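Local structure of endonuclease V isoform X2 (Ciona intestinalis, 6OZI) at residues V112-G117 and K215-C220; K188-A193 and I200-G205; P194-P199 and K222-E227. The protein is an inosine-specific nuclease of the endonuclease V family, probably cleaving nucleic acid near inosine by metal-dependent hydrolysis. The protein carries 1 engineered substitution. All blocks are in the same frame, centred on the assembly; numbering follows the deposited sequence.

Contact 1 of 3, residues V112-G117 and K215-C220; sequences VFLLDG and KIVKGC. With nucleotides of chain C.
V112 turns its CG1 methyl into the crowded position between backbone N and carbonyl carbon (chi1 59°), while I216 extends its chain to CD1; the two side chains therefore reach toward each other and meet tip to tip, V112 CG1 to I216 CD1 at 4.2 Å. In L114, CG stands beside the backbone N, opposite the carbonyl carbon (chi1 -52°), which presents both methyls of the fork to the helix. CD1 touches the sulfur of C220, with L114 CD1 to C220 SG at 3.9 Å. CD2 lies against two helix residues more loosely, L114 CD2 to V217 CG2 being 4.3 Å and L114 CD2 to I216 CG2 4.4 Å. No hydrogen bond joins the segments, so the interface is apolar; strand 112-116 and helix 215-219 run at 82° to each other, their axes 10.5 Å apart at closest.

At the other end of the strand D116 faces the nucleic acid: D116 CG is 3.5 Å from OP1 of DT7 of chain C. The D116 carboxylate also lies near that of D42, a close pair of like charges, and makes a long, weak ion pair with K145. With an alanine here, K145 would probably lose this weak ion-pair partner. A central strand backed by a helix and ending in an acidic residue beside a phosphate is consistent with the RNase H-like fold of endonuclease V.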
loop_
_atom_site.group_PDB
_atom_site.type_symbol
_atom_site.label_atom_id
_atom_site.label_comp_id
_atom_site.label_asym_id
_atom_site.label_seq_id
_atom_site.Cartn_x
_atom_site.Cartn_y
_atom_site.Cartn_z
ATOM N N VAL A 112 -21.692 -16.520 12.145
ATOM C CA VAL A 112 -21.986 -15.291 11.411
ATOM C C VAL A 112 -20.788 -14.945 10.533
ATOM O O VAL A 112 -19.636 -15.170 10.915
ATOM C CB VAL A 112 -22.329 -14.136 12.384
ATOM C CG1 VAL A 112 -21.172 -13.874 13.340
ATOM C CG2 VAL A 112 -22.671 -12.875 11.612
ATOM N N PHE A 113 -21.071 -14.409 9.342
ATOM C CA PHE A 113 -20.066 -13.854 8.445
ATOM C C PHE A 113 -20.135 -12.330 8.405
ATOM O O PHE A 113 -21.222 -11.746 8.332
ATOM C CB PHE A 113 -20.250 -14.382 7.020
ATOM C CG PHE A 113 -19.730 -15.767 6.809
ATOM C CD1 PHE A 113 -20.519 -16.864 7.092
ATOM C CD2 PHE A 113 -18.461 -15.975 6.293
ATOM C CE1 PHE A 113 -20.055 -18.150 6.881
ATOM C CE2 PHE A 113 -17.984 -17.268 6.080
ATOM C CZ PHE A 113 -18.786 -18.355 6.377
ATOM N N LEU A 114 -18.971 -11.692 8.402
ATOM C CA LEU A 114 -18.860 -10.289 8.019
ATOM C C LEU A 114 -18.558 -10.212 6.528
ATOM O O LEU A 114 -17.613 -10.846 6.047
ATOM C CB LEU A 114 -17.757 -9.569 8.800
ATOM C CG LEU A 114 -17.795 -9.683 10.325
ATOM C CD1 LEU A 114 -16.702 -8.821 10.953
ATOM C CD2 LEU A 114 -19.168 -9.307 10.870
ATOM N N LEU A 115 -19.374 -9.463 5.798
ATOM C CA LEU A 115 -19.225 -9.313 4.360
ATOM C C LEU A 115 -19.005 -7.844 4.019
ATOM O O LEU A 115 -19.601 -6.956 4.639
ATOM C CB LEU A 115 -20.457 -9.859 3.631
ATOM C CG LEU A 115 -20.666 -11.366 3.814
ATOM C CD1 LEU A 115 -21.965 -11.820 3.169
ATOM C CD2 LEU A 115 -19.472 -12.140 3.248
ATOM N N ASP A 116 -18.142 -7.596 3.034
ATOM C CA ASP A 116 -17.830 -6.231 2.627
ATOM C C ASP A 116 -19.023 -5.600 1.927
ATOM O O ASP A 116 -19.596 -6.184 1.005
ATOM C CB ASP A 116 -16.623 -6.201 1.689
ATOM C CG ASP A 116 -15.358 -6.700 2.346
ATOM O OD1 ASP A 116 -14.742 -5.909 3.091
ATOM O OD2 ASP A 116 -14.974 -7.866 2.111
ATOM N N GLY A 117 -19.406 -4.416 2.369
ATOM C CA GLY A 117 -20.527 -3.734 1.778
ATOM C C GLY A 117 -21.742 -3.765 2.680
ATOM O O GLY A 117 -21.663 -4.038 3.881
ATOM N N LYS A 215 -22.765 -4.971 17.756
ATOM C CA LYS A 215 -21.988 -5.560 18.850
ATOM C C LYS A 215 -20.929 -6.524 18.323
ATOM O O LYS A 215 -19.801 -6.566 18.836
ATOM C CB LYS A 215 -22.896 -6.288 19.845
ATOM C CG LYS A 215 -23.274 -5.497 21.088
ATOM C CD LYS A 215 -24.644 -5.920 21.612
ATOM C CE LYS A 215 -24.880 -5.421 23.027
ATOM N NZ LYS A 215 -24.196 -4.122 23.261
ATOM N N ILE A 216 -21.279 -7.319 17.313
ATOM C CA ILE A 216 -20.326 -8.280 16.766
ATOM C C ILE A 216 -19.200 -7.560 16.034
ATOM O O ILE A 216 -18.029 -7.951 16.126
ATOM C CB ILE A 216 -21.059 -9.282 15.855
ATOM C CG1 ILE A 216 -22.060 -10.094 16.690
ATOM C CG2 ILE A 216 -20.071 -10.184 15.128
ATOM C CD1 ILE A 216 -22.910 -11.054 15.893
ATOM N N VAL A 217 -19.525 -6.501 15.299
ATOM C CA VAL A 217 -18.476 -5.736 14.629
ATOM C C VAL A 217 -17.536 -5.100 15.657
ATOM O O VAL A 217 -16.311 -5.090 15.477
ATOM C CB VAL A 217 -19.110 -4.701 13.678
ATOM C CG1 VAL A 217 -18.073 -3.734 13.140
ATOM C CG2 VAL A 217 -19.813 -5.422 12.512
ATOM N N LYS A 218 -18.088 -4.596 16.768
ATOM C CA LYS A 218 -17.248 -4.056 17.838
ATOM C C LYS A 218 -16.330 -5.125 18.410
ATOM O O LYS A 218 -15.132 -4.887 18.616
ATOM C CB LYS A 218 -18.112 -3.459 18.950
ATOM C CG LYS A 218 -17.322 -2.818 20.094
ATOM C CD LYS A 218 -18.196 -1.814 20.853
ATOM C CE LYS A 218 -17.413 -0.990 21.877
ATOM N NZ LYS A 218 -18.225 0.188 22.359
ATOM N N GLY A 219 -16.882 -6.313 18.687
ATOM C CA GLY A 219 -16.070 -7.410 19.187
ATOM C C GLY A 219 -14.993 -7.863 18.218
ATOM O O GLY A 219 -13.978 -8.429 18.634
ATOM N N CYS A 220 -15.194 -7.631 16.920
ATOM C CA CYS A 220 -14.215 -8.001 15.907
ATOM C C CYS A 220 -13.207 -6.894 15.620
ATOM O O CYS A 220 -12.366 -7.070 14.738
ATOM C CB CYS A 220 -14.912 -8.383 14.596
ATOM S SG CYS A 220 -15.899 -9.894 14.668
ATOM P P A C 6 -16.906 -0.505 0.319
ATOM O OP1 A C 6 -16.550 -1.071 1.644
ATOM O OP2 A C 6 -16.185 0.685 -0.204
ATOM O "O5'" A C 6 -16.768 -1.689 -0.735
ATOM C "C5'" A C 6 -17.248 -2.993 -0.437
ATOM C "C4'" A C 6 -16.895 -3.953 -1.539
ATOM O "O4'" A C 6 -17.516 -3.508 -2.769
ATOM C "C3'" A C 6 -15.417 -4.026 -1.869
ATOM O "O3'" A C 6 -14.729 -4.936 -1.034
ATOM C "C2'" A C 6 -15.403 -4.419 -3.341
ATOM O "O2'" A C 6 -15.603 -5.816 -3.493
ATOM C "C1'" A C 6 -16.644 -3.710 -3.856
ATOM N N9 A C 6 -16.382 -2.401 -4.483
ATOM C C8 A C 6 -16.808 -1.171 -4.036
ATOM N N7 A C 6 -16.478 -0.178 -4.824
ATOM C C5 A C 6 -15.808 -0.797 -5.869
ATOM C C6 A C 6 -15.210 -0.297 -7.042
ATOM N N6 A C 6 -15.187 1.000 -7.373
ATOM N N1 A C 6 -14.630 -1.188 -7.880
ATOM C C2 A C 6 -14.647 -2.487 -7.554
ATOM N N3 A C 6 -15.180 -3.075 -6.485
ATOM C C4 A C 6 -15.752 -2.166 -5.678
ATOM P P DT C 7 -13.197 -4.665 -0.663
ATOM O OP1 DT C 7 -12.748 -5.771 0.202
ATOM O OP2 DT C 7 -13.089 -3.275 -0.168
ATOM O "O5'" DT C 7 -12.451 -4.739 -2.076
ATOM C "C5'" DT C 7 -12.319 -5.973 -2.775
ATOM C "C4'" DT C 7 -11.585 -5.750 -4.083
ATOM O "O4'" DT C 7 -12.188 -4.618 -4.776
ATOM C "C3'" DT C 7 -10.096 -5.411 -3.925
ATOM O "O3'" DT C 7 -9.348 -5.978 -4.971
ATOM C "C2'" DT C 7 -10.088 -3.894 -4.008
ATOM C "C1'" DT C 7 -11.200 -3.640 -5.020
ATOM N N1 DT C 7 -11.781 -2.278 -4.886
ATOM C C2 DT C 7 -11.635 -1.392 -5.927
ATOM O O2 DT C 7 -11.099 -1.686 -6.979
ATOM N N3 DT C 7 -12.167 -0.150 -5.703
ATOM C C4 DT C 7 -12.796 0.297 -4.552
ATOM O O4 DT C 7 -13.233 1.439 -4.444
ATOM C C5 DT C 7 -12.901 -0.676 -3.486
ATOM C C7 DT C 7 -13.570 -0.305 -2.191
ATOM C C6 DT C 7 -12.385 -1.903 -3.697
#

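Contact 2 of 3, residues K188-A193 and I200-G205; sequences KAVLYA and IFVSAG
V190 and I200 make an antiparallel hydrogen-bonded pair in which each residue gives its N-H and receives one. V190 N reaches I200 O at 2.8 Å with the donor nearly in line with the carbonyl (C=O...N 167°), and I200 N returns to V190 O at 3.0 Å. Two residues along, K188 and V202 repeat the pattern: K188 N to V202 O is 2.8 Å, and V202 N to K188 O is 2.9 Å, nearly straight at the hydrogen (172°). Between these pairs A189 and F201 face each other without mutual N-H...O bonds; their backbones bond outward instead, A189 to L175 and F201 to A144. A CA-H...O contact from A189 CA to I200 O, 3.4 Å, supplements the pairing. The ammonium of K188 is satisfied by a salt bridge to D176, and S203 OG by G119 N.

On the V190, I200 and V202 face, I200 CG1 stands between its backbone N and carbonyl carbon (chi1 64°), against V190 CG2 at 3.5 Å; V190 CG2 also touches V202 CG2 at 3.8 Å. That face turns to helix 210-219, where V202 touches A213 and V217. On the other, A189 meets F164 of helix 157-169, while strands 140-144 and 174-179 flank the hairpin.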
loop_
_atom_site.group_PDB
_atom_site.type_symbol
_atom_site.label_atom_id
_atom_site.label_comp_id
_atom_site.label_asym_id
_atom_site.label_seq_id
_atom_site.Cartn_x
_atom_site.Cartn_y
_atom_site.Cartn_z
ATOM N N LYS A 188 -25.893 1.752 10.701
ATOM C CA LYS A 188 -25.299 2.438 11.837
ATOM C C LYS A 188 -23.883 2.829 11.438
ATOM O O LYS A 188 -23.089 1.969 11.042
ATOM C CB LYS A 188 -25.314 1.533 13.072
ATOM C CG LYS A 188 -25.585 2.241 14.374
ATOM C CD LYS A 188 -26.155 1.251 15.373
ATOM C CE LYS A 188 -26.716 1.945 16.610
ATOM N NZ LYS A 188 -28.072 2.486 16.370
ATOM N N ALA A 189 -23.595 4.125 11.468
ATOM C CA ALA A 189 -22.233 4.626 11.312
ATOM C C ALA A 189 -21.513 4.492 12.647
ATOM O O ALA A 189 -21.957 5.056 13.650
ATOM C CB ALA A 189 -22.249 6.081 10.854
ATOM N N VAL A 190 -20.429 3.721 12.677
ATOM C CA VAL A 190 -19.784 3.380 13.937
ATOM C C VAL A 190 -18.300 3.698 13.871
ATOM O O VAL A 190 -17.687 3.755 12.797
ATOM C CB VAL A 190 -19.988 1.898 14.322
ATOM C CG1 VAL A 190 -21.476 1.572 14.422
ATOM C CG2 VAL A 190 -19.271 0.974 13.341
ATOM N N LEU A 191 -17.730 3.907 15.055
ATOM C CA LEU A 191 -16.310 4.194 15.227
ATOM C C LEU A 191 -15.881 3.492 16.511
ATOM O O LEU A 191 -16.069 4.023 17.609
ATOM C CB LEU A 191 -16.081 5.698 15.287
ATOM C CG LEU A 191 -14.687 6.264 15.047
ATOM C CD1 LEU A 191 -14.811 7.770 14.888
ATOM C CD2 LEU A 191 -13.740 5.926 16.197
ATOM N N TYR A 192 -15.274 2.315 16.373
ATOM C CA TYR A 192 -14.899 1.512 17.528
ATOM C C TYR A 192 -13.403 1.453 17.767
ATOM O O TYR A 192 -12.980 1.378 18.922
ATOM C CB TYR A 192 -15.424 0.078 17.371
ATOM C CG TYR A 192 -16.932 -0.023 17.346
ATOM C CD1 TYR A 192 -17.711 0.757 18.185
ATOM C CD2 TYR A 192 -17.577 -0.889 16.468
ATOM C CE1 TYR A 192 -19.091 0.665 18.168
ATOM C CE2 TYR A 192 -18.959 -0.987 16.440
ATOM C CZ TYR A 192 -19.710 -0.206 17.290
ATOM O OH TYR A 192 -21.082 -0.296 17.265
ATOM N N ALA A 193 -12.601 1.552 16.719
ATOM C CA ALA A 193 -11.163 1.422 16.864
ATOM C C ALA A 193 -10.554 2.711 17.406
ATOM O O ALA A 193 -11.043 3.806 17.122
ATOM C CB ALA A 193 -10.528 1.090 15.520
ATOM N N ILE A 200 -17.170 3.479 9.900
ATOM C CA ILE A 200 -17.586 2.430 8.979
ATOM C C ILE A 200 -19.084 2.240 9.163
ATOM O O ILE A 200 -19.672 2.688 10.149
ATOM C CB ILE A 200 -16.829 1.096 9.177
ATOM C CG1 ILE A 200 -17.125 0.505 10.558
ATOM C CG2 ILE A 200 -15.326 1.280 8.949
ATOM C CD1 ILE A 200 -16.377 -0.771 10.849
ATOM N N PHE A 201 -19.711 1.572 8.201
ATOM C CA PHE A 201 -21.167 1.543 8.120
ATOM C C PHE A 201 -21.656 0.106 8.208
ATOM O O PHE A 201 -21.435 -0.693 7.293
ATOM C CB PHE A 201 -21.626 2.242 6.848
ATOM C CG PHE A 201 -20.987 3.582 6.668
ATOM C CD1 PHE A 201 -21.458 4.686 7.365
ATOM C CD2 PHE A 201 -19.870 3.729 5.851
ATOM C CE1 PHE A 201 -20.857 5.916 7.217
ATOM C CE2 PHE A 201 -19.255 4.963 5.711
ATOM C CZ PHE A 201 -19.746 6.057 6.396
ATOM N N VAL A 202 -22.321 -0.212 9.311
ATOM C CA VAL A 202 -22.770 -1.562 9.612
ATOM C C VAL A 202 -24.261 -1.638 9.337
ATOM O O VAL A 202 -25.030 -0.799 9.814
ATOM C CB VAL A 202 -22.466 -1.926 11.075
ATOM C CG1 VAL A 202 -22.977 -3.336 11.406
ATOM C CG2 VAL A 202 -20.988 -1.793 11.351
ATOM N N SER A 203 -24.674 -2.639 8.579
ATOM C CA SER A 203 -26.087 -2.895 8.376
ATOM C C SER A 203 -26.346 -4.371 8.614
ATOM O O SER A 203 -25.437 -5.203 8.518
ATOM C CB SER A 203 -26.572 -2.477 6.969
ATOM O OG SER A 203 -25.752 -3.008 5.944
ATOM N N ALA A 204 -27.583 -4.674 8.996
ATOM C CA ALA A 204 -27.977 -6.056 9.184
ATOM C C ALA A 204 -27.865 -6.805 7.863
ATOM O O ALA A 204 -28.249 -6.296 6.807
ATOM C CB ALA A 204 -29.405 -6.128 9.726
ATOM N N GLY A 205 -27.312 -8.012 7.920
ATOM C CA GLY A 205 -27.262 -8.846 6.739
ATOM C C GLY A 205 -28.466 -9.761 6.650
ATOM O O GLY A 205 -29.403 -9.514 5.886
#

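Contact 3 of 3, residues P194-P199 and K222-E227; sequences PKVEKP and KTRIPE. With nucleotides of chain D.
R224 grips the backbone of K198 and P199 through two hydrogen bonds from its guanidinium. Its chain leaves the backbone with CG opposite the backbone N (chi1 -177°) and stays extended as far as NE, which carries the flat group across to the other loop. R224 NE donates to K198 O at 3.1 Å with a nearly straight hydrogen (162°); the oxygen lies in the guanidinium plane, but the donor sits above the plane of the carbonyl. R224 NH2 donates to P199 O, also at 3.1 Å, again from above the carbonyl plane. The same NH2 has a further acceptor in K145 O, and these three carbonyls together would fix the rotation of the group.

Aliphatic packing supplements the bonds. The aliphatic part of K198 crosses R224 obliquely, its CD lying over one guanidinium face near the rim, with K198 CD to R224 NH2 at 3.8 Å. V196 crosses the arginine stem at about a right angle, V196 CG2 touching R224 CB at 3.9 Å.

A third group of interactions goes to chain D of the DNA. OP1 of DG13 accepts from two successive amides, E197 N at 2.8 Å and K198 N at 2.9 Å. The preceding phosphate is held from the other loop, where R224 N donates to OP1 of DA12 at 2.9 Å. K198 NZ forms a salt bridge with another phosphate, and T223 CG2 rests near O5' of DC11, 3.3 Å away. Backbone amides from two adjoining loops thus hold consecutive phosphates, with K198 adding its salt bridge to a different one, consistent with recognition of the DNA backbone rather than of base sequence at this place.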
loop_
_atom_site.group_PDB
_atom_site.type_symbol
_atom_site.label_atom_id
_atom_site.label_comp_id
_atom_site.label_asym_id
_atom_site.label_seq_id
_atom_site.Cartn_x
_atom_site.Cartn_y
_atom_site.Cartn_z
ATOM N N PRO A 194 -9.485 2.609 18.185
ATOM C CA PRO A 194 -8.788 3.818 18.628
ATOM C C PRO A 194 -8.038 4.457 17.470
ATOM O O PRO A 194 -7.795 3.836 16.430
ATOM C CB PRO A 194 -7.826 3.306 19.707
ATOM C CG PRO A 194 -7.560 1.888 19.320
ATOM C CD PRO A 194 -8.856 1.379 18.703
ATOM N N LYS A 195 -7.716 5.740 17.647
ATOM C CA LYS A 195 -6.920 6.508 16.684
ATOM C C LYS A 195 -7.580 6.548 15.304
ATOM O O LYS A 195 -6.902 6.685 14.281
ATOM C CB LYS A 195 -5.500 5.930 16.586
ATOM C CG LYS A 195 -4.819 5.798 17.938
ATOM C CD LYS A 195 -3.420 5.208 17.852
ATOM C CE LYS A 195 -2.812 5.114 19.254
ATOM N NZ LYS A 195 -1.328 4.901 19.263
ATOM N N VAL A 196 -8.905 6.415 15.264
ATOM C CA VAL A 196 -9.680 6.424 14.030
ATOM C C VAL A 196 -10.738 7.516 14.119
ATOM O O VAL A 196 -11.413 7.651 15.146
ATOM C CB VAL A 196 -10.332 5.046 13.784
ATOM C CG1 VAL A 196 -11.404 5.126 12.702
ATOM C CG2 VAL A 196 -9.275 4.025 13.416
ATOM N N GLU A 197 -10.894 8.289 13.040
ATOM C CA GLU A 197 -11.984 9.251 12.946
ATOM C C GLU A 197 -12.984 8.941 11.846
ATOM O O GLU A 197 -14.085 9.507 11.863
ATOM C CB GLU A 197 -11.444 10.672 12.716
ATOM C CG GLU A 197 -10.678 11.255 13.887
ATOM C CD GLU A 197 -10.225 12.675 13.625
ATOM O OE1 GLU A 197 -10.985 13.442 12.995
ATOM O OE2 GLU A 197 -9.103 13.029 14.041
ATOM N N LYS A 198 -12.639 8.072 10.895
ATOM C CA LYS A 198 -13.516 7.769 9.776
ATOM C C LYS A 198 -14.451 6.624 10.145
ATOM O O LYS A 198 -13.977 5.512 10.415
ATOM C CB LYS A 198 -12.693 7.415 8.549
ATOM C CG LYS A 198 -13.426 7.529 7.232
ATOM C CD LYS A 198 -12.449 7.424 6.059
ATOM C CE LYS A 198 -13.175 7.304 4.721
ATOM N NZ LYS A 198 -13.857 8.575 4.329
ATOM N N PRO A 199 -15.763 6.831 10.155
ATOM C CA PRO A 199 -16.670 5.747 10.539
ATOM C C PRO A 199 -16.729 4.662 9.475
ATOM O O PRO A 199 -16.365 4.868 8.312
ATOM C CB PRO A 199 -18.019 6.454 10.683
ATOM C CG PRO A 199 -17.910 7.638 9.762
ATOM C CD PRO A 199 -16.478 8.077 9.833
ATOM N N LYS A 222 -10.056 -4.587 16.111
ATOM C CA LYS A 222 -8.775 -4.147 16.649
ATOM C C LYS A 222 -8.357 -2.813 16.050
ATOM O O LYS A 222 -8.045 -1.869 16.784
ATOM C CB LYS A 222 -7.683 -5.199 16.398
ATOM C CG LYS A 222 -7.858 -6.488 17.182
ATOM C CD LYS A 222 -6.695 -7.444 16.957
ATOM C CE LYS A 222 -6.902 -8.748 17.719
ATOM N NZ LYS A 222 -5.883 -9.788 17.377
ATOM N N THR A 223 -8.368 -2.712 14.723
ATOM C CA THR A 223 -8.206 -1.471 13.987
ATOM C C THR A 223 -9.518 -1.179 13.251
ATOM O O THR A 223 -10.530 -1.849 13.474
ATOM C CB THR A 223 -7.002 -1.580 13.043
ATOM O OG1 THR A 223 -7.212 -2.647 12.112
ATOM C CG2 THR A 223 -5.731 -1.862 13.842
ATOM N N ARG A 224 -9.499 -0.177 12.366
ATOM C CA ARG A 224 -10.738 0.280 11.740
ATOM C C ARG A 224 -11.447 -0.854 11.005
ATOM O O ARG A 224 -12.669 -1.013 11.117
ATOM C CB ARG A 224 -10.458 1.441 10.780
ATOM C CG ARG A 224 -11.713 2.026 10.138
ATOM C CD ARG A 224 -11.373 3.132 9.137
ATOM N NE ARG A 224 -12.555 3.647 8.446
ATOM C CZ ARG A 224 -12.848 3.416 7.168
ATOM N NH1 ARG A 224 -12.044 2.681 6.419
ATOM N NH2 ARG A 224 -13.948 3.927 6.631
ATOM N N ILE A 225 -10.703 -1.639 10.235
ATOM C CA ILE A 225 -11.271 -2.744 9.466
ATOM C C ILE A 225 -11.339 -3.969 10.376
ATOM O O ILE A 225 -10.283 -4.488 10.769
ATOM C CB ILE A 225 -10.442 -3.039 8.213
ATOM C CG1 ILE A 225 -10.181 -1.750 7.424
ATOM C CG2 ILE A 225 -11.142 -4.067 7.361
ATOM C CD1 ILE A 225 -11.425 -1.013 7.021
ATOM N N PRO A 226 -12.528 -4.469 10.703
ATOM C CA PRO A 226 -12.625 -5.640 11.585
ATOM C C PRO A 226 -11.805 -6.819 11.072
ATOM O O PRO A 226 -11.658 -7.025 9.862
ATOM C CB PRO A 226 -14.124 -5.958 11.587
ATOM C CG PRO A 226 -14.774 -4.647 11.296
ATOM C CD PRO A 226 -13.854 -3.956 10.322
ATOM N N GLU A 227 -11.290 -7.604 12.018
ATOM C CA GLU A 227 -10.304 -8.641 11.710
ATOM C C GLU A 227 -10.721 -9.625 10.618
ATOM O O GLU A 227 -9.892 -9.908 9.738
ATOM C CB GLU A 227 -9.939 -9.378 13.008
ATOM C CG GLU A 227 -9.173 -8.522 14.007
ATOM C CD GLU A 227 -7.847 -8.017 13.443
ATOM O OE1 GLU A 227 -6.921 -8.832 13.256
ATOM O OE2 GLU A 227 -7.735 -6.801 13.184
ATOM P P DA D 12 -6.500 1.753 11.187
ATOM O OP1 DA D 12 -7.330 1.752 12.413
ATOM O OP2 DA D 12 -6.939 1.017 9.976
ATOM O "O5'" DA D 12 -6.200 3.261 10.754
ATOM C "C5'" DA D 12 -6.005 4.255 11.748
ATOM C "C4'" DA D 12 -5.617 5.568 11.112
ATOM O "O4'" DA D 12 -4.323 5.420 10.494
ATOM C "C3'" DA D 12 -6.544 6.042 10.004
ATOM O "O3'" DA D 12 -7.549 6.886 10.549
ATOM C "C2'" DA D 12 -5.603 6.824 9.091
ATOM C "C1'" DA D 12 -4.297 6.063 9.238
ATOM N N9 DA D 12 -4.098 5.059 8.199
ATOM C C8 DA D 12 -4.588 3.784 8.168
ATOM N N7 DA D 12 -4.242 3.109 7.096
ATOM C C5 DA D 12 -3.481 4.007 6.374
ATOM C C6 DA D 12 -2.822 3.913 5.138
ATOM N N6 DA D 12 -2.819 2.812 4.385
ATOM N N1 DA D 12 -2.156 4.997 4.710
ATOM C C2 DA D 12 -2.157 6.099 5.474
ATOM N N3 DA D 12 -2.738 6.310 6.643
ATOM C C4 DA D 12 -3.388 5.215 7.043
ATOM P P DG D 13 -8.886 7.199 9.714
ATOM O OP1 DG D 13 -9.752 8.091 10.510
ATOM O OP2 DG D 13 -9.392 5.913 9.194
ATOM O "O5'" DG D 13 -8.380 8.024 8.459
ATOM C "C5'" DG D 13 -7.928 9.350 8.616
ATOM C "C4'" DG D 13 -7.502 9.896 7.277
ATOM O "O4'" DG D 13 -6.498 9.031 6.706
ATOM C "C3'" DG D 13 -8.629 9.947 6.246
ATOM O "O3'" DG D 13 -8.998 11.278 6.002
ATOM C "C2'" DG D 13 -8.043 9.296 4.988
ATOM C "C1'" DG D 13 -6.567 9.169 5.320
ATOM N N9 DG D 13 -5.955 8.022 4.674
ATOM C C8 DG D 13 -6.135 6.691 4.968
ATOM N N7 DG D 13 -5.467 5.892 4.174
ATOM C C5 DG D 13 -4.814 6.757 3.302
ATOM C C6 DG D 13 -3.949 6.486 2.216
ATOM O O6 DG D 13 -3.562 5.384 1.795
ATOM N N1 DG D 13 -3.517 7.659 1.600
ATOM C C2 DG D 13 -3.880 8.928 1.980
ATOM N N2 DG D 13 -3.369 9.939 1.270
ATOM N N3 DG D 13 -4.693 9.191 2.986
ATOM C C4 DG D 13 -5.118 8.065 3.598
ATOM P P DC D 11 -2.651 -3.776 11.278
ATOM O OP1 DC D 11 -2.404 -4.479 12.557
ATOM O OP2 DC D 11 -3.471 -4.391 10.209
ATOM O "O5'" DC D 11 -3.333 -2.402 11.656
ATOM C "C5'" DC D 11 -3.551 -1.448 10.658
ATOM C "C4'" DC D 11 -3.146 -0.082 11.147
ATOM O "O4'" DC D 11 -1.844 0.239 10.635
ATOM C "C3'" DC D 11 -4.053 1.027 10.682
ATOM O "O3'" DC D 11 -5.067 1.193 11.632
ATOM C "C2'" DC D 11 -3.129 2.241 10.635
ATOM C "C1'" DC D 11 -1.762 1.622 10.369
ATOM N N1 DC D 11 -1.249 1.800 8.977
ATOM C C2 DC D 11 -0.688 3.019 8.607
ATOM O O2 DC D 11 -0.662 3.934 9.434
ATOM N N3 DC D 11 -0.195 3.163 7.354
ATOM C C4 DC D 11 -0.238 2.147 6.498
ATOM N N4 DC D 11 0.263 2.336 5.271
ATOM C C5 DC D 11 -0.805 0.888 6.859
ATOM C C6 DC D 11 -1.289 0.760 8.099
#

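How the contacts relate
The three contacts form one continuous region in which contact 2 lies about 9 Å from contact 1 and about 10 Å from contact 3, centre to centre; contacts 1 and 3 are about 13 Å apart. V217 is shared ground: its CG1 lies 3.9 Å from V202 CG2 of the hairpin and equally far from P226 CG. Residues 194-199 connect the two strands of contact 2, and A193 CB approaches R224 N to 3.6 Å. After the helix of contact 1, C220 O probably accepts a hydrogen bond from E227 N (3.0 Å). The nucleic acid is met at two places, chain C by residues 112-117 and chain D by contact 3.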